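Local atomic coordinates of calcium homeostasis modulator protein 5 (Homo sapiens, PDB entry 7D60), a protein that assembles into undecameric, cone-shaped large-pore channels of the CALHM family, with gating and ion conductance likely regulated by membrane lipids. Residues 161-164 and 165-169; 182-185 and 186-189; 224-227 and 228-232; 256-259 and 260-263. One frame throughout, in Å; residues are numbered along the deposited sequence.

Interaction 1: residues 161-164 and 165-169; sequences TSML and PTVNE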
ATOM      1  N   THR A 161     -36.099 -15.639  42.002  1.00 78.94           N
ATOM      2  CA  THR A 161     -37.444 -16.033  42.389  1.00 78.94           C
ATOM      3  C   THR A 161     -37.397 -17.494  42.801  1.00 78.94           C
ATOM      4  O   THR A 161     -36.771 -18.312  42.119  1.00 78.94           O
ATOM      5  CB  THR A 161     -38.434 -15.827  41.243  1.00 78.94           C
ATOM      6  OG1 THR A 161     -38.268 -14.509  40.714  1.00 78.94           O
ATOM      7  CG2 THR A 161     -39.851 -15.939  41.756  1.00 78.94           C
ATOM      8  N   SER A 162     -38.041 -17.820  43.918  1.00 82.49           N
ATOM      9  CA  SER A 162     -37.964 -19.170  44.475  1.00 82.49           C
ATOM     10  C   SER A 162     -39.128 -20.031  43.984  1.00 82.49           C
ATOM     11  O   SER A 162     -39.968 -20.493  44.752  1.00 82.49           O
ATOM     12  CB  SER A 162     -37.925 -19.108  45.997  1.00 82.49           C
ATOM     13  OG  SER A 162     -37.528 -20.351  46.550  1.00 82.49           O
ATOM     14  N   MET A 163     -39.180 -20.228  42.669  1.00 82.78           N
ATOM     15  CA  MET A 163     -40.145 -21.147  42.076  1.00 82.78           C
ATOM     16  C   MET A 163     -39.486 -21.983  40.981  1.00 82.78           C
ATOM     17  O   MET A 163     -39.994 -22.079  39.863  1.00 82.78           O
ATOM     18  CB  MET A 163     -41.392 -20.425  41.563  1.00 82.78           C
ATOM     19  CG  MET A 163     -41.157 -19.201  40.706  1.00 82.78           C
ATOM     20  SD  MET A 163     -42.696 -18.362  40.287  1.00 82.78           S
ATOM     21  CE  MET A 163     -43.691 -19.741  39.742  1.00 82.78           C
ATOM     22  N   LEU A 164     -38.328 -22.598  41.307  1.00 78.49           N
ATOM     23  CA  LEU A 164     -37.717 -23.684  40.534  1.00 78.49           C
ATOM     24  C   LEU A 164     -37.314 -23.277  39.119  1.00 78.49           C
ATOM     25  O   LEU A 164     -38.085 -23.496  38.179  1.00 78.49           O
ATOM     26  CB  LEU A 164     -38.647 -24.900  40.482  1.00 78.49           C
ATOM     27  CG  LEU A 164     -37.970 -26.248  40.241  1.00 78.49           C
ATOM     28  CD1 LEU A 164     -36.885 -26.488  41.272  1.00 78.49           C
ATOM     29  CD2 LEU A 164     -38.995 -27.364  40.274  1.00 78.49           C
ATOM     30  N   PRO A 165     -36.117 -22.669  38.939  1.00 75.09           N
ATOM     31  CA  PRO A 165     -35.781 -21.897  37.722  1.00 75.09           C
ATOM     32  C   PRO A 165     -35.937 -22.534  36.340  1.00 75.09           C
ATOM     33  O   PRO A 165     -35.678 -21.860  35.340  1.00 75.09           O
ATOM     34  CB  PRO A 165     -34.304 -21.553  37.948  1.00 75.09           C
ATOM     35  CG  PRO A 165     -34.123 -21.597  39.415  1.00 75.09           C
ATOM     36  CD  PRO A 165     -35.003 -22.695  39.898  1.00 75.09           C
ATOM     37  N   THR A 166     -36.325 -23.804  36.242  1.00 73.88           N
ATOM     38  CA  THR A 166     -36.849 -24.288  34.973  1.00 73.88           C
ATOM     39  C   THR A 166     -38.271 -23.806  34.722  1.00 73.88           C
ATOM     40  O   THR A 166     -38.735 -23.862  33.581  1.00 73.88           O
ATOM     41  CB  THR A 166     -36.807 -25.816  34.913  1.00 73.88           C
ATOM     42  OG1 THR A 166     -37.757 -26.361  35.835  1.00 73.88           O
ATOM     43  CG2 THR A 166     -35.415 -26.322  35.256  1.00 73.88           C
ATOM     44  N   VAL A 167     -38.971 -23.346  35.759  1.00 71.42           N
ATOM     45  CA  VAL A 167     -40.278 -22.727  35.577  1.00 71.42           C
ATOM     46  C   VAL A 167     -40.134 -21.242  35.246  1.00 71.42           C
ATOM     47  O   VAL A 167     -40.951 -20.686  34.507  1.00 71.42           O
ATOM     48  CB  VAL A 167     -41.143 -22.957  36.830  1.00 71.42           C
ATOM     49  CG1 VAL A 167     -42.577 -22.504  36.621  1.00 71.42           C
ATOM     50  CG2 VAL A 167     -41.129 -24.420  37.206  1.00 71.42           C
ATOM     51  N   ASN A 168     -39.088 -20.589  35.751  1.00 71.15           N
ATOM     52  CA  ASN A 168     -38.862 -19.185  35.425  1.00 71.15           C
ATOM     53  C   ASN A 168     -38.382 -19.010  33.993  1.00 71.15           C
ATOM     54  O   ASN A 168     -38.643 -17.973  33.378  1.00 71.15           O
ATOM     55  CB  ASN A 168     -37.845 -18.571  36.385  1.00 71.15           C
ATOM     56  CG  ASN A 168     -38.402 -18.378  37.774  1.00 71.15           C
ATOM     57  OD1 ASN A 168     -39.604 -18.211  37.953  1.00 71.15           O
ATOM     58  ND2 ASN A 168     -37.526 -18.395  38.768  1.00 71.15           N
ATOM     59  N   GLU A 169     -37.681 -20.000  33.448  1.00 68.81           N
ATOM     60  CA  GLU A 169     -37.176 -19.894  32.088  1.00 68.81           C
ATOM     61  C   GLU A 169     -38.257 -20.125  31.044  1.00 68.81           C
ATOM     62  O   GLU A 169     -38.074 -19.737  29.887  1.00 68.81           O
ATOM     63  CB  GLU A 169     -36.027 -20.880  31.879  1.00 68.81           C
ATOM     64  CG  GLU A 169     -35.014 -20.468  30.823  1.00 68.81           C
ATOM     65  CD  GLU A 169     -34.458 -19.071  31.039  1.00 68.81           C
ATOM     66  OE1 GLU A 169     -34.044 -18.755  32.174  1.00 68.81           O
ATOM     67  OE2 GLU A 169     -34.428 -18.289  30.067  1.00 68.81           O
TER

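Interaction 2: residues 182-185 and 186-189; sequences LGWC and LICS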
ATOM      1  N   LEU A 182     -48.215 -10.022  18.581  1.00 28.38           N
ATOM      2  CA  LEU A 182     -48.755  -8.673  18.451  1.00 28.38           C
ATOM      3  C   LEU A 182     -47.914  -7.792  17.542  1.00 28.38           C
ATOM      4  O   LEU A 182     -48.438  -6.831  16.980  1.00 28.38           O
ATOM      5  CB  LEU A 182     -48.865  -8.008  19.818  1.00 28.38           C
ATOM      6  CG  LEU A 182     -49.912  -8.545  20.784  1.00 28.38           C
ATOM      7  CD1 LEU A 182     -49.704  -7.924  22.146  1.00 28.38           C
ATOM      8  CD2 LEU A 182     -51.299  -8.253  20.269  1.00 28.38           C
ATOM      9  N   GLY A 183     -46.624  -8.082  17.400  1.00 27.31           N
ATOM     10  CA  GLY A 183     -45.800  -7.324  16.483  1.00 27.31           C
ATOM     11  C   GLY A 183     -46.098  -7.628  15.033  1.00 27.31           C
ATOM     12  O   GLY A 183     -45.891  -6.778  14.168  1.00 27.31           O
ATOM     13  N   TRP A 184     -46.582  -8.835  14.742  1.00 26.56           N
ATOM     14  CA  TRP A 184     -46.978  -9.180  13.385  1.00 26.56           C
ATOM     15  C   TRP A 184     -48.418  -8.806  13.086  1.00 26.56           C
ATOM     16  O   TRP A 184     -48.759  -8.617  11.919  1.00 26.56           O
ATOM     17  CB  TRP A 184     -46.780 -10.674  13.122  1.00 26.56           C
ATOM     18  CG  TRP A 184     -45.362 -11.079  12.907  1.00 26.56           C
ATOM     19  CD1 TRP A 184     -44.629 -11.907  13.693  1.00 26.56           C
ATOM     20  CD2 TRP A 184     -44.503 -10.686  11.832  1.00 26.56           C
ATOM     21  NE1 TRP A 184     -43.366 -12.049  13.187  1.00 26.56           N
ATOM     22  CE2 TRP A 184     -43.264 -11.312  12.041  1.00 26.56           C
ATOM     23  CE3 TRP A 184     -44.662  -9.867  10.712  1.00 26.56           C
ATOM     24  CZ2 TRP A 184     -42.190 -11.141  11.179  1.00 26.56           C
ATOM     25  CZ3 TRP A 184     -43.596  -9.700   9.861  1.00 26.56           C
ATOM     26  CH2 TRP A 184     -42.376 -10.331  10.097  1.00 26.56           C
ATOM     27  N   CYS A 185     -49.270  -8.700  14.102  1.00 30.48           N
ATOM     28  CA  CYS A 185     -50.634  -8.244  13.881  1.00 30.48           C
ATOM     29  C   CYS A 185     -50.703  -6.749  13.629  1.00 30.48           C
ATOM     30  O   CYS A 185     -51.707  -6.268  13.101  1.00 30.48           O
ATOM     31  CB  CYS A 185     -51.518  -8.598  15.074  1.00 30.48           C
ATOM     32  SG  CYS A 185     -52.149 -10.284  15.070  1.00 30.48           S
ATOM     33  N   LEU A 186     -49.669  -6.007  14.008  1.00 29.62           N
ATOM     34  CA  LEU A 186     -49.599  -4.580  13.747  1.00 29.62           C
ATOM     35  C   LEU A 186     -48.993  -4.284  12.383  1.00 29.62           C
ATOM     36  O   LEU A 186     -49.423  -3.344  11.716  1.00 29.62           O
ATOM     37  CB  LEU A 186     -48.794  -3.891  14.848  1.00 29.62           C
ATOM     38  CG  LEU A 186     -48.685  -2.369  14.812  1.00 29.62           C
ATOM     39  CD1 LEU A 186     -50.012  -1.735  15.157  1.00 29.62           C
ATOM     40  CD2 LEU A 186     -47.611  -1.906  15.760  1.00 29.62           C
ATOM     41  N   ILE A 187     -48.006  -5.072  11.955  1.00 29.48           N
ATOM     42  CA  ILE A 187     -47.438  -4.908  10.621  1.00 29.48           C
ATOM     43  C   ILE A 187     -48.453  -5.306   9.556  1.00 29.48           C
ATOM     44  O   ILE A 187     -48.570  -4.651   8.515  1.00 29.48           O
ATOM     45  CB  ILE A 187     -46.135  -5.718  10.504  1.00 29.48           C
ATOM     46  CG1 ILE A 187     -45.078  -5.154  11.435  1.00 29.48           C
ATOM     47  CG2 ILE A 187     -45.574  -5.685   9.106  1.00 29.48           C
ATOM     48  CD1 ILE A 187     -43.865  -6.037  11.583  1.00 29.48           C
ATOM     49  N   CYS A 188     -49.234  -6.352   9.815  1.00 32.38           N
ATOM     50  CA  CYS A 188     -50.170  -6.846   8.814  1.00 32.38           C
ATOM     51  C   CYS A 188     -51.392  -5.953   8.664  1.00 32.38           C
ATOM     52  O   CYS A 188     -51.911  -5.812   7.554  1.00 32.38           O
ATOM     53  CB  CYS A 188     -50.609  -8.266   9.159  1.00 32.38           C
ATOM     54  SG  CYS A 188     -49.381  -9.512   8.783  1.00 32.38           S
ATOM     55  N   SER A 189     -51.868  -5.349   9.745  1.00 33.89           N
ATOM     56  CA  SER A 189     -53.054  -4.514   9.661  1.00 33.89           C
ATOM     57  C   SER A 189     -52.745  -3.071   9.290  1.00 33.89           C
ATOM     58  O   SER A 189     -53.646  -2.363   8.835  1.00 33.89           O
ATOM     59  CB  SER A 189     -53.822  -4.550  10.982  1.00 33.89           C
ATOM     60  OG  SER A 189     -53.239  -3.686  11.934  1.00 33.89           O
TER

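Interaction 3: residues 224-227 and 228-232; sequences EQLE and NTFLD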
ATOM      1  N   GLU A 224     -38.807  24.955  -8.700  1.00 37.20           N
ATOM      2  CA  GLU A 224     -37.432  25.280  -9.054  1.00 37.20           C
ATOM      3  C   GLU A 224     -37.336  26.639  -9.726  1.00 37.20           C
ATOM      4  O   GLU A 224     -36.366  27.370  -9.518  1.00 37.20           O
ATOM      5  CB  GLU A 224     -36.853  24.204  -9.968  1.00 37.20           C
ATOM      6  CG  GLU A 224     -36.486  22.920  -9.256  1.00 37.20           C
ATOM      7  CD  GLU A 224     -36.206  21.777 -10.215  1.00 37.20           C
ATOM      8  OE1 GLU A 224     -36.279  21.994 -11.441  1.00 37.20           O
ATOM      9  OE2 GLU A 224     -35.918  20.660  -9.742  1.00 37.20           O
ATOM     10  N   GLN A 225     -38.328  26.988 -10.542  1.00 35.74           N
ATOM     11  CA  GLN A 225     -38.328  28.276 -11.215  1.00 35.74           C
ATOM     12  C   GLN A 225     -38.698  29.408 -10.276  1.00 35.74           C
ATOM     13  O   GLN A 225     -38.343  30.558 -10.543  1.00 35.74           O
ATOM     14  CB  GLN A 225     -39.291  28.246 -12.395  1.00 35.74           C
ATOM     15  CG  GLN A 225     -38.846  27.367 -13.536  1.00 35.74           C
ATOM     16  CD  GLN A 225     -37.809  28.027 -14.396  1.00 35.74           C
ATOM     17  OE1 GLN A 225     -36.631  27.675 -14.354  1.00 35.74           O
ATOM     18  NE2 GLN A 225     -38.236  28.998 -15.182  1.00 35.74           N
ATOM     19  N   LEU A 226     -39.402  29.110  -9.188  1.00 33.17           N
ATOM     20  CA  LEU A 226     -39.736  30.125  -8.201  1.00 33.17           C
ATOM     21  C   LEU A 226     -38.553  30.448  -7.305  1.00 33.17           C
ATOM     22  O   LEU A 226     -38.452  31.571  -6.812  1.00 33.17           O
ATOM     23  CB  LEU A 226     -40.919  29.654  -7.362  1.00 33.17           C
ATOM     24  CG  LEU A 226     -41.733  30.646  -6.551  1.00 33.17           C
ATOM     25  CD1 LEU A 226     -42.157  31.799  -7.415  1.00 33.17           C
ATOM     26  CD2 LEU A 226     -42.942  29.934  -6.023  1.00 33.17           C
ATOM     27  N   GLU A 227     -37.655  29.490  -7.086  1.00 36.35           N
ATOM     28  CA  GLU A 227     -36.457  29.769  -6.307  1.00 36.35           C
ATOM     29  C   GLU A 227     -35.459  30.607  -7.089  1.00 36.35           C
ATOM     30  O   GLU A 227     -34.663  31.331  -6.489  1.00 36.35           O
ATOM     31  CB  GLU A 227     -35.798  28.469  -5.859  1.00 36.35           C
ATOM     32  CG  GLU A 227     -36.585  27.708  -4.821  1.00 36.35           C
ATOM     33  CD  GLU A 227     -36.168  26.254  -4.724  1.00 36.35           C
ATOM     34  OE1 GLU A 227     -35.310  25.827  -5.524  1.00 36.35           O
ATOM     35  OE2 GLU A 227     -36.700  25.536  -3.851  1.00 36.35           O
ATOM     36  N   ASN A 228     -35.475  30.518  -8.416  1.00 35.69           N
ATOM     37  CA  ASN A 228     -34.578  31.322  -9.231  1.00 35.69           C
ATOM     38  C   ASN A 228     -35.120  32.715  -9.499  1.00 35.69           C
ATOM     39  O   ASN A 228     -34.338  33.621  -9.786  1.00 35.69           O
ATOM     40  CB  ASN A 228     -34.300  30.618 -10.556  1.00 35.69           C
ATOM     41  CG  ASN A 228     -33.610  29.290 -10.372  1.00 35.69           C
ATOM     42  OD1 ASN A 228     -33.016  29.026  -9.330  1.00 35.69           O
ATOM     43  ND2 ASN A 228     -33.683  28.441 -11.388  1.00 35.69           N
ATOM     44  N   THR A 229     -36.433  32.908  -9.421  1.00 32.36           N
ATOM     45  CA  THR A 229     -36.996  34.241  -9.579  1.00 32.36           C
ATOM     46  C   THR A 229     -36.874  35.042  -8.292  1.00 32.36           C
ATOM     47  O   THR A 229     -36.619  36.249  -8.331  1.00 32.36           O
ATOM     48  CB  THR A 229     -38.453  34.135 -10.020  1.00 32.36           C
ATOM     49  OG1 THR A 229     -38.524  33.307 -11.182  1.00 32.36           O
ATOM     50  CG2 THR A 229     -39.023  35.489 -10.369  1.00 32.36           C
ATOM     51  N   PHE A 230     -37.040  34.382  -7.143  1.00 29.08           N
ATOM     52  CA  PHE A 230     -36.850  35.050  -5.860  1.00 29.08           C
ATOM     53  C   PHE A 230     -35.401  35.455  -5.667  1.00 29.08           C
ATOM     54  O   PHE A 230     -35.117  36.538  -5.154  1.00 29.08           O
ATOM     55  CB  PHE A 230     -37.287  34.136  -4.717  1.00 29.08           C
ATOM     56  CG  PHE A 230     -38.766  34.066  -4.517  1.00 29.08           C
ATOM     57  CD1 PHE A 230     -39.626  34.879  -5.228  1.00 29.08           C
ATOM     58  CD2 PHE A 230     -39.299  33.177  -3.609  1.00 29.08           C
ATOM     59  CE1 PHE A 230     -40.980  34.802  -5.033  1.00 29.08           C
ATOM     60  CE2 PHE A 230     -40.651  33.101  -3.415  1.00 29.08           C
ATOM     61  CZ  PHE A 230     -41.491  33.915  -4.126  1.00 29.08           C
ATOM     62  N   LEU A 231     -34.475  34.605  -6.090  1.00 31.89           N
ATOM     63  CA  LEU A 231     -33.054  34.877  -5.965  1.00 31.89           C
ATOM     64  C   LEU A 231     -32.577  35.936  -6.948  1.00 31.89           C
ATOM     65  O   LEU A 231     -31.510  36.518  -6.745  1.00 31.89           O
ATOM     66  CB  LEU A 231     -32.289  33.570  -6.168  1.00 31.89           C
ATOM     67  CG  LEU A 231     -30.856  33.344  -5.712  1.00 31.89           C
ATOM     68  CD1 LEU A 231     -30.725  31.919  -5.233  1.00 31.89           C
ATOM     69  CD2 LEU A 231     -29.890  33.606  -6.845  1.00 31.89           C
ATOM     70  N   ASP A 232     -33.347  36.201  -7.998  1.00 34.32           N
ATOM     71  CA  ASP A 232     -32.984  37.206  -8.985  1.00 34.32           C
ATOM     72  C   ASP A 232     -33.560  38.573  -8.645  1.00 34.32           C
ATOM     73  O   ASP A 232     -32.903  39.591  -8.872  1.00 34.32           O
ATOM     74  CB  ASP A 232     -33.458  36.744 -10.363  1.00 34.32           C
ATOM     75  CG  ASP A 232     -33.284  37.792 -11.426  1.00 34.32           C
ATOM     76  OD1 ASP A 232     -32.126  38.115 -11.758  1.00 34.32           O
ATOM     77  OD2 ASP A 232     -34.307  38.283 -11.945  1.00 34.32           O
TER

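Interaction 4: residues 256-259 and 260-263; sequences MPTF and AAWE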
ATOM      1  N   MET A 256     -43.210  45.696  -7.629  1.00 42.04           N
ATOM      2  CA  MET A 256     -43.437  44.435  -6.945  1.00 42.04           C
ATOM      3  C   MET A 256     -44.926  44.142  -6.978  1.00 42.04           C
ATOM      4  O   MET A 256     -45.735  45.060  -7.149  1.00 42.04           O
ATOM      5  CB  MET A 256     -42.947  44.501  -5.490  1.00 42.04           C
ATOM      6  CG  MET A 256     -41.451  44.653  -5.331  1.00 42.04           C
ATOM      7  SD  MET A 256     -40.545  43.255  -6.000  1.00 42.04           S
ATOM      8  CE  MET A 256     -40.809  42.054  -4.712  1.00 42.04           C
ATOM      9  N   PRO A 257     -45.326  42.872  -6.851  1.00 35.74           N
ATOM     10  CA  PRO A 257     -46.755  42.566  -6.734  1.00 35.74           C
ATOM     11  C   PRO A 257     -47.346  43.116  -5.446  1.00 35.74           C
ATOM     12  O   PRO A 257     -46.669  43.225  -4.425  1.00 35.74           O
ATOM     13  CB  PRO A 257     -46.801  41.034  -6.762  1.00 35.74           C
ATOM     14  CG  PRO A 257     -45.412  40.577  -6.614  1.00 35.74           C
ATOM     15  CD  PRO A 257     -44.531  41.661  -7.103  1.00 35.74           C
ATOM     16  N   THR A 258     -48.625  43.469  -5.507  1.00 35.83           N
ATOM     17  CA  THR A 258     -49.294  44.081  -4.372  1.00 35.83           C
ATOM     18  C   THR A 258     -49.588  43.039  -3.298  1.00 35.83           C
ATOM     19  O   THR A 258     -49.331  41.846  -3.460  1.00 35.83           O
ATOM     20  CB  THR A 258     -50.589  44.755  -4.814  1.00 35.83           C
ATOM     21  OG1 THR A 258     -51.412  43.805  -5.494  1.00 35.83           O
ATOM     22  CG2 THR A 258     -50.293  45.903  -5.747  1.00 35.83           C
ATOM     23  N   PHE A 259     -50.147  43.505  -2.181  1.00 35.45           N
ATOM     24  CA  PHE A 259     -50.464  42.590  -1.093  1.00 35.45           C
ATOM     25  C   PHE A 259     -51.649  41.704  -1.434  1.00 35.45           C
ATOM     26  O   PHE A 259     -51.707  40.556  -0.990  1.00 35.45           O
ATOM     27  CB  PHE A 259     -50.739  43.364   0.194  1.00 35.45           C
ATOM     28  CG  PHE A 259     -50.916  42.488   1.392  1.00 35.45           C
ATOM     29  CD1 PHE A 259     -49.853  41.759   1.894  1.00 35.45           C
ATOM     30  CD2 PHE A 259     -52.149  42.379   2.009  1.00 35.45           C
ATOM     31  CE1 PHE A 259     -50.014  40.943   2.991  1.00 35.45           C
ATOM     32  CE2 PHE A 259     -52.316  41.564   3.107  1.00 35.45           C
ATOM     33  CZ  PHE A 259     -51.245  40.847   3.597  1.00 35.45           C
ATOM     34  N   ALA A 260     -52.589  42.205  -2.234  1.00 34.36           N
ATOM     35  CA  ALA A 260     -53.735  41.392  -2.618  1.00 34.36           C
ATOM     36  C   ALA A 260     -53.355  40.314  -3.622  1.00 34.36           C
ATOM     37  O   ALA A 260     -54.049  39.301  -3.727  1.00 34.36           O
ATOM     38  CB  ALA A 260     -54.838  42.280  -3.185  1.00 34.36           C
ATOM     39  N   ALA A 261     -52.268  40.506  -4.366  1.00 30.94           N
ATOM     40  CA  ALA A 261     -51.812  39.478  -5.291  1.00 30.94           C
ATOM     41  C   ALA A 261     -50.921  38.449  -4.615  1.00 30.94           C
ATOM     42  O   ALA A 261     -50.853  37.307  -5.073  1.00 30.94           O
ATOM     43  CB  ALA A 261     -51.069  40.113  -6.460  1.00 30.94           C
ATOM     44  N   TRP A 262     -50.220  38.835  -3.548  1.00 27.95           N
ATOM     45  CA  TRP A 262     -49.421  37.877  -2.793  1.00 27.95           C
ATOM     46  C   TRP A 262     -50.309  36.902  -2.035  1.00 27.95           C
ATOM     47  O   TRP A 262     -49.990  35.714  -1.934  1.00 27.95           O
ATOM     48  CB  TRP A 262     -48.512  38.603  -1.809  1.00 27.95           C
ATOM     49  CG  TRP A 262     -47.199  39.104  -2.321  1.00 27.95           C
ATOM     50  CD1 TRP A 262     -46.804  40.398  -2.390  1.00 27.95           C
ATOM     51  CD2 TRP A 262     -46.088  38.325  -2.767  1.00 27.95           C
ATOM     52  NE1 TRP A 262     -45.534  40.483  -2.876  1.00 27.95           N
ATOM     53  CE2 TRP A 262     -45.067  39.221  -3.114  1.00 27.95           C
ATOM     54  CE3 TRP A 262     -45.862  36.960  -2.920  1.00 27.95           C
ATOM     55  CZ2 TRP A 262     -43.842  38.800  -3.599  1.00 27.95           C
ATOM     56  CZ3 TRP A 262     -44.646  36.546  -3.406  1.00 27.95           C
ATOM     57  CH2 TRP A 262     -43.652  37.461  -3.739  1.00 27.95           C
ATOM     58  N   GLU A 263     -51.420  37.387  -1.482  1.00 33.99           N
ATOM     59  CA  GLU A 263     -52.286  36.533  -0.680  1.00 33.99           C
ATOM     60  C   GLU A 263     -53.208  35.679  -1.535  1.00 33.99           C
ATOM     61  O   GLU A 263     -53.627  34.606  -1.094  1.00 33.99           O
ATOM     62  CB  GLU A 263     -53.115  37.375   0.287  1.00 33.99           C
ATOM     63  CG  GLU A 263     -52.300  38.217   1.251  1.00 33.99           C
ATOM     64  CD  GLU A 263     -51.368  37.400   2.131  1.00 33.99           C
ATOM     65  OE1 GLU A 263     -51.864  36.726   3.057  1.00 33.99           O
ATOM     66  OE2 GLU A 263     -50.137  37.441   1.907  1.00 33.99           O
TER

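Interaction 1: residues 161-164 and 165-169
A type I beta turn from L164 to V167 brings the extracellular loop round into the start of helix 168-203, and L164 and V167 close it. V167 N donates to L164 O at 2.6 Å, with a nearly linear N-H...O angle of 176° and the donor in the carbonyl plane. V167 also turns its side chain back on the loop: CG2 lies 4.1 Å from L164 CB, and CB sits 3.4 Å from M163 O, so V167 packs against the carbonyl oxygens of M163 and L164. The next residue reaches further back. The amide of N168, with CG beside its own backbone N (chi1 -72°), points at T161 and M163 together. Its ND2 gives a weak hydrogen bond to T161 O at 3.4 Å. OD1 meets the methylene of M163, 3.3 Å from CG, while SD is a little farther off. The chain of M163 bends at its last torsion, which brings CE within 4.3 Å of V167 CG1. Away from the turn, M163 packs on P146 and E148, and T161 on E152 and K155, other parts of the extracellular loop. With an alanine at N168, T161 O would probably lose its side-chain donor and a gap would open beside the M163 chain. One straight backbone bond thus closes the turn, while a buried amide ties the helix start to the loop three residues before the turn, through a weak hydrogen bond to T161 O and the packing of OD1 on the M163 chain.

Interaction 2: residues 182-185 and 186-189
C188 N donates to W184 O at 3.1 Å with an N-H...O angle of 150°, the one backbone bond across this helical turn of transmembrane helix S4 that is not weak; the donor stands above the carbonyl plane. The bonds beside it are weak: L186 N reaches L182 O, and C185 O receives two from S189, one from N and one from OG, the latter at 3.2 Å. The S189 hydroxyl is folded back over its own helix because OG lies between the backbone N and the carbonyl carbon (chi1 80°). Next come the side chains. I187 CG1 lies 3.3 Å from G183 O, and CD1 is carried on past the same carbonyl to the benzo half of the W184 indole, 4.0 Å from CE3. I187 and W184 point the same way, side by side. This flank faces a neighbouring subunit: W184 meets F54 of that second subunit edge to face, I187 packs on its V61, and its W60 NE1 makes a weak hydrogen bond to C188 O. Within the chain, L186 and I187 lean on helix 109-120. The contact therefore keeps its polarity along the backbone, with S189 returning its hydroxyl to a main-chain carbonyl, and offers the adjoining subunit a largely apolar surface of indole and methyl groups, as suits a helix within the membrane.

Interaction 3: residues 224-227 and 228-232
L226, E227 and N228 carry most of this turn of the cytoplasmic helix 209-246, each meeting a residue on the adjacent turn. L226 lies alongside F230, both side chains pointing the same way, and lays CD1 over the phenyl face as a CH-pi contact, 4.3 Å from the ring centroid and 26° off the normal. That methyl arrives there because CG is anti to the backbone N (chi1 -162°). L226 O lies over a face of the same ring, 3.4 Å from F230 CG, and accepts F230 N at 3.2 Å. E227 takes part through its carbonyl: L231 CB rests 3.3 Å from E227 O, which also receives a weak bond from L231 N, while the carboxylate chain runs out extended. N228 folds its amide back over E224 O, with ND2 3.4 Å away at an angle too poor for a bond. Beside them, Q225 O is gripped twice by T229, from N and, at 2.8 Å, from OG1. Cutting F230 back to an alanine is likely to strip the L226 methyl of its aromatic cover and open a gap against F246 of the second subunit. L226 also packs on L242 of that subunit and on L210 of a third. The L226-F230 pair thus packs against two neighbouring subunits, T229 satisfies its hydroxyl on Q225 O, and E224, E227 and N228 stay exposed.

Interaction 4: residues 256-259 and 260-263
P257 and W262 cross obliquely at the N-terminus of the short cytoplasmic helix 259-264, where T258 holds the N-cap position. The proline ring lies over one face of the indole, with CG 3.5 Å above its plane, displaced toward the rim and 3.8 Å from CE2. W262 presents this face with CG beside its own backbone N (chi1 -85°), and its backbone N donates to T258 O at 3.1 Å. A second pair, F259 and E263, follows. E263 swings across the phenyl ring of F259 and sets CG over its face, a CH-pi contact 3.9 Å from the centroid and 18° off the normal. Its chain bends at the second torsion, laying the carboxylate almost parallel to the ring, 8° apart, in a stack. E263 N also bonds F259 O at 3.2 Å, so the two residues are held together in backbone as well as side chain. The acid is paired beyond the turn: OE1 makes a salt bridge to K86 and a hydrogen bond to S208 of the third subunit. That subunit also reaches P257 O through Q276 NE2, while the second subunit packs F246 on P257 and F245 on A261. The helix start is thus built into the oligomer from two neighbours. At the cap itself, T258 OG1 turns over the first turn and stands 3.8 Å from A261 CB.

The four contacts follow one another along the chain, from the extracellular end to the cytoplasmic one. Interactions 1 and 2 share helix 168-203, their centres 31 Å apart. Interaction 2, in the membrane, lies closer to bound lipid than interaction 3: the W184 side chain is about 7 Å from a dioctanoyl phosphatidate, against about 12 Å for that of E227. Interactions 3 and 4 lie on the other side of the chain's centre, 17 Å apart between centres, and touch directly, F230 CE1 packing 4.0 Å from W262 CH2. Interactions 2, 3 and 4 all meet the second subunit; F246 of that subunit packs on both F230 and P257.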